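Local coordinates for protein muconate lactonizing enzyme (Corynebacterium glutamicum, PDB 3I4K) that belongs to the enolase superfamily, joining an N-terminal capping domain to a C-terminal barrel domain that holds a magnesium ion, at residues T229-L234 / D251-T256; W142-L147 / F168-G173; G301-E306 / T328-P333; V124-L129 / P358-D363. All coordinates share one frame; numbering follows the deposited sequence.

Overall arrangement
Following the chain from the N terminus, 124-129 opens interaction 4, which closes only when 358-363 returns to it, and the other three contacts all fall within that long excursion. They follow one another in series without crossing. Interaction 2 closes first, across a beta-alpha-beta unit that pairs strands 137-144 and 167-171. Interaction 1 joins the loops after strands 224-226 and 247-250, beside the magnesium site, and interaction 3 joins the last barrel turns, after 298-301 and 327-328. Interactions 2 and 3 touch through the Lys-169 to Glu-329 salt bridge, whereas interaction 4 ties the N-terminal part to the C-terminal tail, its centre about 31 Å from that of interaction 1.

Interaction 1 of 4, residues T229-L234 / D251-T256; sequences TPADDL and DESVWT. With MG (magnesium ion), chain J.
Ser-253 donates from OG to the carbonyl oxygen of Ala-231, a short bond of 2.6 Å. It comes in 18° from the carbonyl plane. With OG anti to its own carbonyl carbon (chi1 -72°), the hydroxyl faces the turn 230-233 and also meets the side-chain nitrogen of Gln-227. A small hydroxyl residue suits a buried place with two polar partners.

Van der Waals packing is modest. The methyl CB of Ala-231 rests 3.5 Å from Glu-252 O and 3.9 Å from Glu-252 CB, close enough that a small side chain fits well there, while Leu-234 brings CD2 to 3.8 Å from Ser-253 OG. Both segments are loops following neighbouring strands, 224-226 and 247-250, of the enolase-superfamily barrel. Each contains a type I turn (230-233, 251-254) and reaches the N-cap of a helix: Asp-233 is the last residue of its turn, Thr-256 lies two residues beyond its own.

Metal binding occupies the start of 251-256. Asp-251 OD2 binds magnesium at 2.0 Å, together with Asp-200 and Glu-226, and its OD1 forms a salt bridge with Lys-278. A metal-bound water lies very near Glu-252 OE2, too close in the model for a bond to be certain; the bend of the Glu-252 chain at chi2 carries its carboxylate away from Ala-231 and toward the ion.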
loop_
_atom_site.group_PDB
_atom_site.type_symbol
_atom_site.label_atom_id
_atom_site.label_comp_id
_atom_site.label_asym_id
_atom_site.label_seq_id
_atom_site.Cartn_x
_atom_site.Cartn_y
_atom_site.Cartn_z
ATOM N N THR A 229 -2.081 -23.914 -14.471
ATOM C CA THR A 229 -1.653 -24.987 -13.589
ATOM C C THR A 229 -1.796 -24.697 -12.082
ATOM O O THR A 229 -2.101 -23.575 -11.680
ATOM C CB THR A 229 -0.200 -25.310 -13.925
ATOM O OG1 THR A 229 0.545 -24.090 -13.944
ATOM C CG2 THR A 229 -0.107 -25.954 -15.304
ATOM N N PRO A 230 -1.557 -25.710 -11.232
ATOM C CA PRO A 230 -1.670 -25.577 -9.775
ATOM C C PRO A 230 -1.080 -24.306 -9.148
ATOM O O PRO A 230 0.021 -23.873 -9.503
ATOM C CB PRO A 230 -1.000 -26.852 -9.264
ATOM C CG PRO A 230 -1.348 -27.848 -10.329
ATOM C CD PRO A 230 -1.082 -27.060 -11.592
ATOM N N ALA A 231 -1.819 -23.737 -8.197
ATOM C CA ALA A 231 -1.427 -22.501 -7.506
ATOM C C ALA A 231 -0.054 -22.529 -6.849
ATOM O O ALA A 231 0.652 -21.518 -6.815
ATOM C CB ALA A 231 -2.462 -22.149 -6.453
ATOM N N ASP A 232 0.320 -23.687 -6.320
ATOM C CA ASP A 232 1.594 -23.820 -5.634
ATOM C C ASP A 232 2.828 -23.909 -6.524
ATOM O O ASP A 232 3.932 -23.608 -6.072
ATOM C CB ASP A 232 1.564 -25.057 -4.740
ATOM C CG ASP A 232 1.276 -26.324 -5.524
ATOM O OD1 ASP A 232 0.142 -26.833 -5.428
ATOM O OD2 ASP A 232 2.181 -26.806 -6.249
ATOM N N ASP A 233 2.649 -24.303 -7.779
ATOM C CA ASP A 233 3.783 -24.504 -8.690
ATOM C C ASP A 233 4.207 -23.264 -9.459
ATOM O O ASP A 233 3.922 -23.127 -10.656
ATOM C CB ASP A 233 3.436 -25.633 -9.663
ATOM C CG ASP A 233 4.657 -26.215 -10.362
ATOM O OD1 ASP A 233 5.786 -25.728 -10.122
ATOM O OD2 ASP A 233 4.476 -27.174 -11.155
ATOM N N LEU A 234 4.907 -22.358 -8.785
ATOM C CA LEU A 234 5.339 -21.132 -9.446
ATOM C C LEU A 234 6.383 -21.422 -10.527
ATOM O O LEU A 234 6.408 -20.757 -11.566
ATOM C CB LEU A 234 5.903 -20.135 -8.419
ATOM C CG LEU A 234 4.980 -19.801 -7.242
ATOM C CD1 LEU A 234 5.611 -18.689 -6.408
ATOM C CD2 LEU A 234 3.598 -19.375 -7.753
ATOM N N ASP A 251 -3.420 -16.122 -10.638
ATOM C CA ASP A 251 -4.696 -15.888 -9.987
ATOM C C ASP A 251 -4.728 -16.677 -8.684
ATOM O O ASP A 251 -4.482 -16.115 -7.625
ATOM C CB ASP A 251 -5.851 -16.310 -10.905
ATOM C CG ASP A 251 -7.212 -15.871 -10.379
ATOM O OD1 ASP A 251 -7.283 -15.351 -9.241
ATOM O OD2 ASP A 251 -8.211 -16.062 -11.110
ATOM N N GLU A 252 -5.001 -17.983 -8.740
ATOM C CA GLU A 252 -5.030 -18.744 -7.492
ATOM C C GLU A 252 -3.676 -18.763 -6.795
ATOM O O GLU A 252 -3.611 -19.004 -5.594
ATOM C CB GLU A 252 -5.543 -20.183 -7.684
ATOM C CG GLU A 252 -5.655 -20.687 -9.108
ATOM C CD GLU A 252 -6.870 -20.165 -9.858
ATOM O OE1 GLU A 252 -7.937 -20.819 -9.857
ATOM O OE2 GLU A 252 -6.749 -19.094 -10.465
ATOM N N SER A 253 -2.596 -18.517 -7.531
ATOM C CA SER A 253 -1.273 -18.487 -6.914
ATOM C C SER A 253 -1.078 -17.243 -6.046
ATOM O O SER A 253 -0.198 -17.226 -5.186
ATOM C CB SER A 253 -0.160 -18.493 -7.974
ATOM O OG SER A 253 -0.044 -19.746 -8.618
ATOM N N VAL A 254 -1.876 -16.200 -6.263
ATOM C CA VAL A 254 -1.705 -14.973 -5.484
ATOM C C VAL A 254 -2.951 -14.445 -4.780
ATOM O O VAL A 254 -3.812 -13.847 -5.407
ATOM C CB VAL A 254 -1.145 -13.805 -6.362
ATOM C CG1 VAL A 254 -1.014 -12.524 -5.515
ATOM C CG2 VAL A 254 0.217 -14.187 -6.955
ATOM N N TRP A 255 -3.021 -14.660 -3.471
ATOM C CA TRP A 255 -4.126 -14.168 -2.646
ATOM C C TRP A 255 -3.563 -13.108 -1.677
ATOM O O TRP A 255 -4.176 -12.066 -1.440
ATOM C CB TRP A 255 -4.704 -15.272 -1.758
ATOM C CG TRP A 255 -5.431 -16.410 -2.383
ATOM C CD1 TRP A 255 -5.066 -17.128 -3.480
ATOM C CD2 TRP A 255 -6.546 -17.102 -1.801
ATOM N NE1 TRP A 255 -5.873 -18.244 -3.610
ATOM C CE2 TRP A 255 -6.788 -18.249 -2.589
ATOM C CE3 TRP A 255 -7.354 -16.866 -0.681
ATOM C CZ2 TRP A 255 -7.807 -19.165 -2.288
ATOM C CZ3 TRP A 255 -8.370 -17.778 -0.380
ATOM C CH2 TRP A 255 -8.584 -18.914 -1.183
ATOM N N THR A 256 -2.398 -13.408 -1.109
ATOM C CA THR A 256 -1.755 -12.542 -0.121
ATOM C C THR A 256 -0.490 -11.811 -0.599
ATOM O O THR A 256 0.120 -12.189 -1.598
ATOM C CB THR A 256 -1.361 -13.366 1.112
ATOM O OG1 THR A 256 -0.194 -14.138 0.806
ATOM C CG2 THR A 256 -2.487 -14.335 1.501
HETATM MG MG MG J . -8.964 -16.820 -12.823
HETATM O O HOH W 1 -7.675 -18.457 -12.604
#

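Interaction 2 of 4, residues W142-L147 / F168-G173; sequences WALGVL and FKLKMG. With ACY (acetic acid), chain I.
Trp-142 to Leu-144 and Phe-168 to Lys-171 run side by side as parallel strands, their short axes 4.5 Å apart at closest and inclined by 22°. Three backbone bonds zip them: Lys-169 N to Trp-142 O at 2.8 Å, Leu-144 N to Lys-169 O at 2.7 Å, and Lys-171 N to Leu-144 O at 3.1 Å. Helix 149-163 links the two strands, making a beta-alpha-beta unit, the repeating element of this barrel.

On the face toward that helix, Trp-142 CB lies 3.6 Å from Phe-168 CD1. Their rings meet rim to rim with planes at 79°, neither lying over the other, and Trp-142 NE1 is bonded to Glu-155. Leu-144 CD1 and Leu-170 CD2 lie alongside each other at 3.9 Å. Large apolar groups suit this buried layer between sheet and helices.

Ala-143 and Lys-169 share the other face. The small Ala-143 leaves room for the long lysine, whose CD passes its CB. Lys-169 runs out fully extended, CG anti to the backbone N (chi1 170°), and its NZ donates to the acetic acid OXT at 2.8 Å. Lys-171 lies along Gly-145, CD to CA 3.6 Å, and then bends at its last torsion so that NZ approaches Ala-143 CB.

Lys-169 NZ also forms salt bridges with Glu-226, a magnesium ligand, and with Glu-329. These pairings tie strand 167-171 to the metal site and put the lysine nitrogen next to the acetic acid.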
loop_
_atom_site.group_PDB
_atom_site.type_symbol
_atom_site.label_atom_id
_atom_site.label_comp_id
_atom_site.label_asym_id
_atom_site.label_seq_id
_atom_site.Cartn_x
_atom_site.Cartn_y
_atom_site.Cartn_z
ATOM N N TRP A 142 -14.143 -9.356 -21.414
ATOM C CA TRP A 142 -15.312 -10.213 -21.225
ATOM C C TRP A 142 -14.878 -11.674 -21.174
ATOM O O TRP A 142 -14.188 -12.158 -22.070
ATOM C CB TRP A 142 -16.340 -9.991 -22.357
ATOM C CG TRP A 142 -17.572 -10.878 -22.261
ATOM C CD1 TRP A 142 -17.838 -11.997 -23.005
ATOM C CD2 TRP A 142 -18.668 -10.743 -21.339
ATOM N NE1 TRP A 142 -19.027 -12.566 -22.601
ATOM C CE2 TRP A 142 -19.556 -11.819 -21.582
ATOM C CE3 TRP A 142 -18.985 -9.820 -20.331
ATOM C CZ2 TRP A 142 -20.743 -11.998 -20.853
ATOM C CZ3 TRP A 142 -20.174 -9.999 -19.600
ATOM C CH2 TRP A 142 -21.033 -11.082 -19.870
ATOM N N ALA A 143 -15.276 -12.366 -20.111
ATOM C CA ALA A 143 -14.924 -13.772 -19.940
ATOM C C ALA A 143 -16.089 -14.697 -20.301
ATOM O O ALA A 143 -17.230 -14.473 -19.901
ATOM C CB ALA A 143 -14.490 -14.030 -18.499
ATOM N N LEU A 144 -15.792 -15.728 -21.072
ATOM C CA LEU A 144 -16.802 -16.698 -21.449
ATOM C C LEU A 144 -16.541 -17.966 -20.652
ATOM O O LEU A 144 -15.396 -18.408 -20.545
ATOM C CB LEU A 144 -16.712 -17.038 -22.941
ATOM C CG LEU A 144 -17.069 -15.995 -23.999
ATOM C CD1 LEU A 144 -15.902 -15.028 -24.184
ATOM C CD2 LEU A 144 -17.384 -16.703 -25.312
ATOM N N GLY A 145 -17.590 -18.542 -20.074
ATOM C CA GLY A 145 -17.414 -19.790 -19.353
ATOM C C GLY A 145 -17.118 -20.817 -20.433
ATOM O O GLY A 145 -17.068 -20.456 -21.610
ATOM N N VAL A 146 -16.910 -22.081 -20.067
ATOM C CA VAL A 146 -16.625 -23.092 -21.075
ATOM C C VAL A 146 -17.860 -23.232 -21.968
ATOM O O VAL A 146 -18.955 -23.507 -21.488
ATOM C CB VAL A 146 -16.251 -24.450 -20.422
ATOM C CG1 VAL A 146 -17.321 -24.871 -19.433
ATOM C CG2 VAL A 146 -16.060 -25.515 -21.498
ATOM N N LEU A 147 -17.672 -23.004 -23.266
ATOM C CA LEU A 147 -18.760 -23.061 -24.246
ATOM C C LEU A 147 -18.298 -23.738 -25.521
ATOM O O LEU A 147 -17.120 -23.697 -25.858
ATOM C CB LEU A 147 -19.209 -21.647 -24.641
ATOM C CG LEU A 147 -19.804 -20.666 -23.638
ATOM C CD1 LEU A 147 -19.554 -19.241 -24.115
ATOM C CD2 LEU A 147 -21.289 -20.936 -23.485
ATOM N N PHE A 168 -11.185 -10.665 -24.825
ATOM C CA PHE A 168 -12.005 -11.767 -24.341
ATOM C C PHE A 168 -11.179 -12.853 -23.650
ATOM O O PHE A 168 -10.096 -13.219 -24.103
ATOM C CB PHE A 168 -12.783 -12.367 -25.514
ATOM C CG PHE A 168 -13.824 -11.446 -26.071
ATOM C CD1 PHE A 168 -15.082 -11.357 -25.473
ATOM C CD2 PHE A 168 -13.537 -10.629 -27.160
ATOM C CE1 PHE A 168 -16.037 -10.465 -25.952
ATOM C CE2 PHE A 168 -14.483 -9.736 -27.646
ATOM C CZ PHE A 168 -15.736 -9.653 -27.041
ATOM N N LYS A 169 -11.715 -13.357 -22.546
ATOM C CA LYS A 169 -11.075 -14.406 -21.758
ATOM C C LYS A 169 -11.910 -15.690 -21.875
ATOM O O LYS A 169 -13.114 -15.689 -21.585
ATOM C CB LYS A 169 -10.987 -13.949 -20.304
ATOM C CG LYS A 169 -10.562 -14.994 -19.297
ATOM C CD LYS A 169 -10.614 -14.380 -17.911
ATOM C CE LYS A 169 -10.637 -15.422 -16.829
ATOM N NZ LYS A 169 -10.534 -14.766 -15.499
ATOM N N LEU A 170 -11.263 -16.774 -22.303
ATOM C CA LEU A 170 -11.918 -18.071 -22.479
ATOM C C LEU A 170 -11.543 -19.084 -21.395
ATOM O O LEU A 170 -10.387 -19.513 -21.304
ATOM C CB LEU A 170 -11.540 -18.659 -23.839
ATOM C CG LEU A 170 -11.850 -17.808 -25.069
ATOM C CD1 LEU A 170 -11.129 -18.354 -26.284
ATOM C CD2 LEU A 170 -13.344 -17.796 -25.285
ATOM N N LYS A 171 -12.517 -19.473 -20.579
ATOM C CA LYS A 171 -12.267 -20.450 -19.530
ATOM C C LYS A 171 -12.062 -21.816 -20.194
ATOM O O LYS A 171 -12.664 -22.103 -21.224
ATOM C CB LYS A 171 -13.450 -20.495 -18.550
ATOM C CG LYS A 171 -13.542 -19.280 -17.610
ATOM C CD LYS A 171 -14.878 -19.220 -16.861
ATOM C CE LYS A 171 -14.864 -18.236 -15.680
ATOM N NZ LYS A 171 -14.650 -16.793 -16.007
HETATM N N MSE A 172 -11.193 -22.638 -19.613
HETATM C CA MSE A 172 -10.896 -23.971 -20.129
HETATM C C MSE A 172 -10.754 -24.914 -18.944
HETATM O O MSE A 172 -10.907 -24.506 -17.800
HETATM C CB MSE A 172 -9.567 -23.988 -20.882
HETATM C CG MSE A 172 -9.413 -22.974 -21.992
HETATM SE SE MSE A 172 -7.641 -23.147 -22.806
HETATM C CE MSE A 172 -7.920 -24.809 -23.786
ATOM N N GLY A 173 -10.439 -26.173 -19.221
ATOM C CA GLY A 173 -10.242 -27.114 -18.134
ATOM C C GLY A 173 -11.251 -28.230 -18.027
ATOM O O GLY A 173 -11.091 -29.130 -17.199
HETATM C C ACY I . -11.473 -16.566 -12.065
HETATM O O ACY I . -10.865 -17.556 -11.696
HETATM O OXT ACY I . -10.862 -15.644 -12.811
HETATM C CH3 ACY I . -12.917 -16.363 -11.684
#

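Interaction 3 of 4, residues G301-E306 / T328-P333; sequences GATSLE and TELFGP
Glu-329 reaches across to the backbone of Ala-302 and Thr-303. From its CB the first torsion (chi1 49°) sets CG between the backbone N and the carbonyl carbon, and the chain is extended from there. CG lies 3.5 Å from Ala-302 CA, and CD passes 3.7 Å from Thr-303 CG2. At the tip, OE2 takes the N-H of Thr-303 at 2.8 Å in an almost straight bond of 174°, using its anti lone pair, while OE1 is engaged by Lys-169 of the neighbouring strand pair. A glutamate suits this place because its two oxygens can serve a backbone amide and a lysine together.

Behind this side chain the backbones meet as the last strands of the barrel: Gly-301 pairs in parallel with Thr-328, and Glu-329 N donates to Gly-301 O at 2.9 Å. Thr-328 also bonds to Asp-139 of strand 137-144, which closes the barrel. Glycine at 301 lets Thr-328 CG2 lie close over the chain, 3.8 Å from Gly-301 CA.

Farther along, Leu-305 CD1 packs 3.9 Å from Phe-331 CZ, while the Phe-331 ring also meets Trp-142. Gly-332 approaches Glu-306 O with its CA, where a side chain would collide. One water accepts from Gly-332 N at 2.8 Å and is bonded to Thr-303 OG1, though the place of that hydroxyl is uncertain.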
loop_
_atom_site.group_PDB
_atom_site.type_symbol
_atom_site.label_atom_id
_atom_site.label_comp_id
_atom_site.label_asym_id
_atom_site.label_seq_id
_atom_site.Cartn_x
_atom_site.Cartn_y
_atom_site.Cartn_z
ATOM N N GLY A 301 -7.542 -5.726 -13.135
ATOM C CA GLY A 301 -8.680 -5.571 -12.240
ATOM C C GLY A 301 -9.536 -6.819 -12.395
ATOM O O GLY A 301 -10.550 -6.799 -13.096
ATOM N N ALA A 302 -9.125 -7.907 -11.739
ATOM C CA ALA A 302 -9.822 -9.188 -11.826
ATOM C C ALA A 302 -11.094 -9.294 -10.983
ATOM O O ALA A 302 -11.295 -8.555 -10.012
ATOM C CB ALA A 302 -8.851 -10.337 -11.465
ATOM N N THR A 303 -11.934 -10.254 -11.350
ATOM C CA THR A 303 -13.204 -10.460 -10.668
ATOM C C THR A 303 -13.406 -11.879 -10.177
ATOM O O THR A 303 -12.922 -12.840 -10.779
ATOM C CB THR A 303 -14.390 -10.107 -11.598
ATOM O OG1 THR A 303 -15.612 -10.187 -10.863
ATOM C CG2 THR A 303 -14.455 -11.058 -12.782
ATOM N N SER A 304 -14.109 -11.989 -9.056
ATOM C CA SER A 304 -14.446 -13.275 -8.473
ATOM C C SER A 304 -15.928 -13.442 -8.806
ATOM O O SER A 304 -16.650 -14.189 -8.136
ATOM C CB SER A 304 -14.261 -13.237 -6.957
ATOM O OG SER A 304 -12.890 -13.185 -6.620
ATOM N N LEU A 305 -16.353 -12.736 -9.857
ATOM C CA LEU A 305 -17.743 -12.717 -10.302
ATOM C C LEU A 305 -18.585 -12.092 -9.199
ATOM O O LEU A 305 -19.587 -12.665 -8.755
ATOM C CB LEU A 305 -18.249 -14.125 -10.625
ATOM C CG LEU A 305 -18.135 -14.617 -12.072
ATOM C CD1 LEU A 305 -17.293 -13.677 -12.936
ATOM C CD2 LEU A 305 -17.542 -16.017 -12.047
ATOM N N GLU A 306 -18.154 -10.916 -8.751
ATOM C CA GLU A 306 -18.864 -10.185 -7.706
ATOM C C GLU A 306 -20.184 -9.658 -8.236
ATOM O O GLU A 306 -20.350 -9.467 -9.448
ATOM C CB GLU A 306 -18.056 -8.971 -7.217
ATOM C CG GLU A 306 -16.729 -9.279 -6.529
ATOM C CD GLU A 306 -15.595 -9.531 -7.504
ATOM O OE1 GLU A 306 -15.809 -9.399 -8.727
ATOM O OE2 GLU A 306 -14.486 -9.856 -7.039
ATOM N N THR A 328 -9.364 -4.416 -16.737
ATOM C CA THR A 328 -10.088 -5.229 -15.764
ATOM C C THR A 328 -11.005 -6.229 -16.480
ATOM O O THR A 328 -11.029 -6.307 -17.706
ATOM C CB THR A 328 -11.019 -4.359 -14.892
ATOM O OG1 THR A 328 -12.202 -4.050 -15.646
ATOM C CG2 THR A 328 -10.339 -3.041 -14.494
ATOM N N GLU A 329 -11.752 -6.986 -15.685
ATOM C CA GLU A 329 -12.734 -7.952 -16.179
ATOM C C GLU A 329 -13.899 -7.834 -15.204
ATOM O O GLU A 329 -14.528 -8.825 -14.836
ATOM C CB GLU A 329 -12.177 -9.384 -16.159
ATOM C CG GLU A 329 -11.519 -9.781 -14.847
ATOM C CD GLU A 329 -11.309 -11.282 -14.706
ATOM O OE1 GLU A 329 -11.193 -11.981 -15.736
ATOM O OE2 GLU A 329 -11.252 -11.757 -13.550
ATOM N N LEU A 330 -14.172 -6.604 -14.779
ATOM C CA LEU A 330 -15.241 -6.339 -13.819
ATOM C C LEU A 330 -16.593 -6.235 -14.521
ATOM O O LEU A 330 -17.177 -5.154 -14.621
ATOM C CB LEU A 330 -14.929 -5.055 -13.044
ATOM C CG LEU A 330 -13.701 -5.149 -12.133
ATOM C CD1 LEU A 330 -13.413 -3.795 -11.508
ATOM C CD2 LEU A 330 -13.945 -6.188 -11.043
ATOM N N PHE A 331 -17.070 -7.387 -14.994
ATOM C CA PHE A 331 -18.324 -7.508 -15.724
ATOM C C PHE A 331 -19.379 -8.273 -14.932
ATOM O O PHE A 331 -20.489 -8.492 -15.418
ATOM C CB PHE A 331 -18.061 -8.239 -17.035
ATOM C CG PHE A 331 -17.560 -9.649 -16.852
ATOM C CD1 PHE A 331 -18.438 -10.684 -16.544
ATOM C CD2 PHE A 331 -16.201 -9.937 -16.962
ATOM C CE1 PHE A 331 -17.973 -11.992 -16.350
ATOM C CE2 PHE A 331 -15.724 -11.238 -16.769
ATOM C CZ PHE A 331 -16.610 -12.265 -16.463
ATOM N N GLY A 332 -19.023 -8.686 -13.720
ATOM C CA GLY A 332 -19.939 -9.436 -12.876
ATOM C C GLY A 332 -21.405 -9.068 -13.044
ATOM O O GLY A 332 -22.214 -9.914 -13.446
ATOM N N PRO A 333 -21.776 -7.807 -12.748
ATOM C CA PRO A 333 -23.150 -7.308 -12.860
ATOM C C PRO A 333 -23.864 -7.715 -14.148
ATOM O O PRO A 333 -25.061 -8.007 -14.131
ATOM C CB PRO A 333 -22.973 -5.798 -12.740
ATOM C CG PRO A 333 -21.822 -5.691 -11.776
ATOM C CD PRO A 333 -20.866 -6.728 -12.322
HETATM O O HOH W 2 -17.398 -7.982 -11.507
#

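Interaction 4 of 4, residues V124-L129 / P358-D363; sequences VPVRDL and PGLGVD
Gly-359 is held through both its N-H and its carbonyl oxygen. The N-H goes to Val-124 O at 3.0 Å, and the carbonyl oxygen receives the N-H of Val-126 at 2.8 Å. Both bonds are bent, 138° and 137° at the hydrogen, and the Val-126 donor stands 43° out of the carbonyl plane, so neither uses ideal sheet geometry. The residues before these donors, Pro-125 and Pro-358, have no N-H of their own, which suits a single isolated bridge that asks for none from them. The same oxygens take weak C-H contacts as well: Val-124 O from Pro-358 CA, and Gly-359 O from Pro-125 CA, each at 3.5 Å.

The bridge joins a loop after helix 104-121, in the N-terminal part of the enolase-superfamily fold, to a type II' turn, 358-361, in the C-terminal tail. Gly-359 occupies the second position of that turn, whose positive phi a glycine adopts easily, and a weak bond from Gly-361 N to Pro-358 O at 2.8 Å closes it. The amide of Leu-360 is met by Asp-116 OD1.

Within 124-129, Leu-129 N donates to Val-126 O at 3.0 Å and Asp-128 N to Pro-125 O, starting the 3-10 segment. Beside the polar bridge, branched Val-126 presents CG2 to Leu-360 CD1 at 3.7 Å, and Leu-360 continues onto Ala-312 and Ala-313 of helix 308-320. Val-124 packs on Leu-122 of the second subunit.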
loop_
_atom_site.group_PDB
_atom_site.type_symbol
_atom_site.label_atom_id
_atom_site.label_comp_id
_atom_site.label_asym_id
_atom_site.label_seq_id
_atom_site.Cartn_x
_atom_site.Cartn_y
_atom_site.Cartn_z
ATOM N N VAL A 124 -18.343 10.824 1.041
ATOM C CA VAL A 124 -17.377 10.770 -0.052
ATOM C C VAL A 124 -17.386 9.380 -0.680
ATOM O O VAL A 124 -17.912 8.434 -0.096
ATOM C CB VAL A 124 -15.943 11.043 0.453
ATOM C CG1 VAL A 124 -15.848 12.432 1.039
ATOM C CG2 VAL A 124 -15.554 9.997 1.490
ATOM N N PRO A 125 -16.815 9.241 -1.888
ATOM C CA PRO A 125 -16.766 7.936 -2.558
ATOM C C PRO A 125 -15.803 7.060 -1.749
ATOM O O PRO A 125 -15.007 7.580 -0.961
ATOM C CB PRO A 125 -16.179 8.266 -3.929
ATOM C CG PRO A 125 -16.486 9.727 -4.116
ATOM C CD PRO A 125 -16.268 10.297 -2.756
ATOM N N VAL A 126 -15.860 5.746 -1.927
ATOM C CA VAL A 126 -14.945 4.875 -1.200
ATOM C C VAL A 126 -13.495 5.114 -1.648
ATOM O O VAL A 126 -12.564 4.958 -0.858
ATOM C CB VAL A 126 -15.308 3.392 -1.410
ATOM C CG1 VAL A 126 -14.080 2.519 -1.228
ATOM C CG2 VAL A 126 -16.394 2.980 -0.414
ATOM N N ARG A 127 -13.309 5.503 -2.907
ATOM C CA ARG A 127 -11.971 5.748 -3.451
ATOM C C ARG A 127 -11.235 6.911 -2.787
ATOM O O ARG A 127 -10.008 6.978 -2.828
ATOM C CB ARG A 127 -12.049 6.016 -4.951
ATOM C CG ARG A 127 -12.893 7.223 -5.292
ATOM C CD ARG A 127 -12.900 7.501 -6.769
ATOM N NE ARG A 127 -13.693 8.683 -7.074
ATOM C CZ ARG A 127 -15.021 8.712 -7.049
ATOM N NH1 ARG A 127 -15.701 7.615 -6.741
ATOM N NH2 ARG A 127 -15.664 9.841 -7.319
ATOM N N ASP A 128 -11.976 7.840 -2.197
ATOM C CA ASP A 128 -11.339 8.971 -1.537
ATOM C C ASP A 128 -10.714 8.535 -0.212
ATOM O O ASP A 128 -10.073 9.326 0.470
ATOM C CB ASP A 128 -12.339 10.106 -1.303
ATOM C CG ASP A 128 -12.688 10.850 -2.579
ATOM O OD1 ASP A 128 -12.043 10.615 -3.629
ATOM O OD2 ASP A 128 -13.608 11.687 -2.525
ATOM N N LEU A 129 -10.916 7.275 0.161
ATOM C CA LEU A 129 -10.309 6.763 1.381
ATOM C C LEU A 129 -9.114 5.926 0.936
ATOM O O LEU A 129 -8.335 5.434 1.760
ATOM C CB LEU A 129 -11.285 5.881 2.161
ATOM C CG LEU A 129 -12.561 6.518 2.718
ATOM C CD1 LEU A 129 -13.284 5.510 3.594
ATOM C CD2 LEU A 129 -12.212 7.753 3.519
ATOM N N PRO A 358 -21.430 8.858 -3.114
ATOM C CA PRO A 358 -20.924 8.394 -1.820
ATOM C C PRO A 358 -20.773 6.876 -1.741
ATOM O O PRO A 358 -21.341 6.144 -2.556
ATOM C CB PRO A 358 -21.969 8.925 -0.841
ATOM C CG PRO A 358 -23.229 8.850 -1.646
ATOM C CD PRO A 358 -22.784 9.420 -2.972
ATOM N N GLY A 359 -20.014 6.414 -0.750
ATOM C CA GLY A 359 -19.805 4.986 -0.578
ATOM C C GLY A 359 -19.307 4.338 -1.855
ATOM O O GLY A 359 -18.484 4.923 -2.559
ATOM N N LEU A 360 -19.803 3.140 -2.165
ATOM C CA LEU A 360 -19.378 2.455 -3.381
ATOM C C LEU A 360 -19.887 3.172 -4.624
ATOM O O LEU A 360 -19.448 2.884 -5.737
ATOM C CB LEU A 360 -19.875 1.003 -3.405
ATOM C CG LEU A 360 -19.200 -0.076 -2.552
ATOM C CD1 LEU A 360 -17.708 0.194 -2.454
ATOM C CD2 LEU A 360 -19.812 -0.103 -1.181
ATOM N N GLY A 361 -20.808 4.111 -4.428
ATOM C CA GLY A 361 -21.368 4.845 -5.552
ATOM C C GLY A 361 -22.614 4.144 -6.055
ATOM O O GLY A 361 -23.100 4.403 -7.159
ATOM N N VAL A 362 -23.132 3.237 -5.238
ATOM C CA VAL A 362 -24.325 2.500 -5.607
ATOM C C VAL A 362 -25.041 2.024 -4.345
ATOM O O VAL A 362 -24.408 1.554 -3.399
ATOM C CB VAL A 362 -23.962 1.314 -6.523
ATOM C CG1 VAL A 362 -23.483 0.126 -5.706
ATOM C CG2 VAL A 362 -25.139 0.972 -7.390
ATOM N N ASP A 363 -26.364 2.167 -4.325
ATOM C CA ASP A 363 -27.156 1.777 -3.161
ATOM C C ASP A 363 -27.879 0.461 -3.389
ATOM O O ASP A 363 -28.202 0.114 -4.519
ATOM C CB ASP A 363 -28.178 2.864 -2.834
ATOM C CG ASP A 363 -27.732 4.236 -3.293
ATOM O OD1 ASP A 363 -27.901 4.546 -4.492
ATOM O OD2 ASP A 363 -27.200 4.995 -2.458
#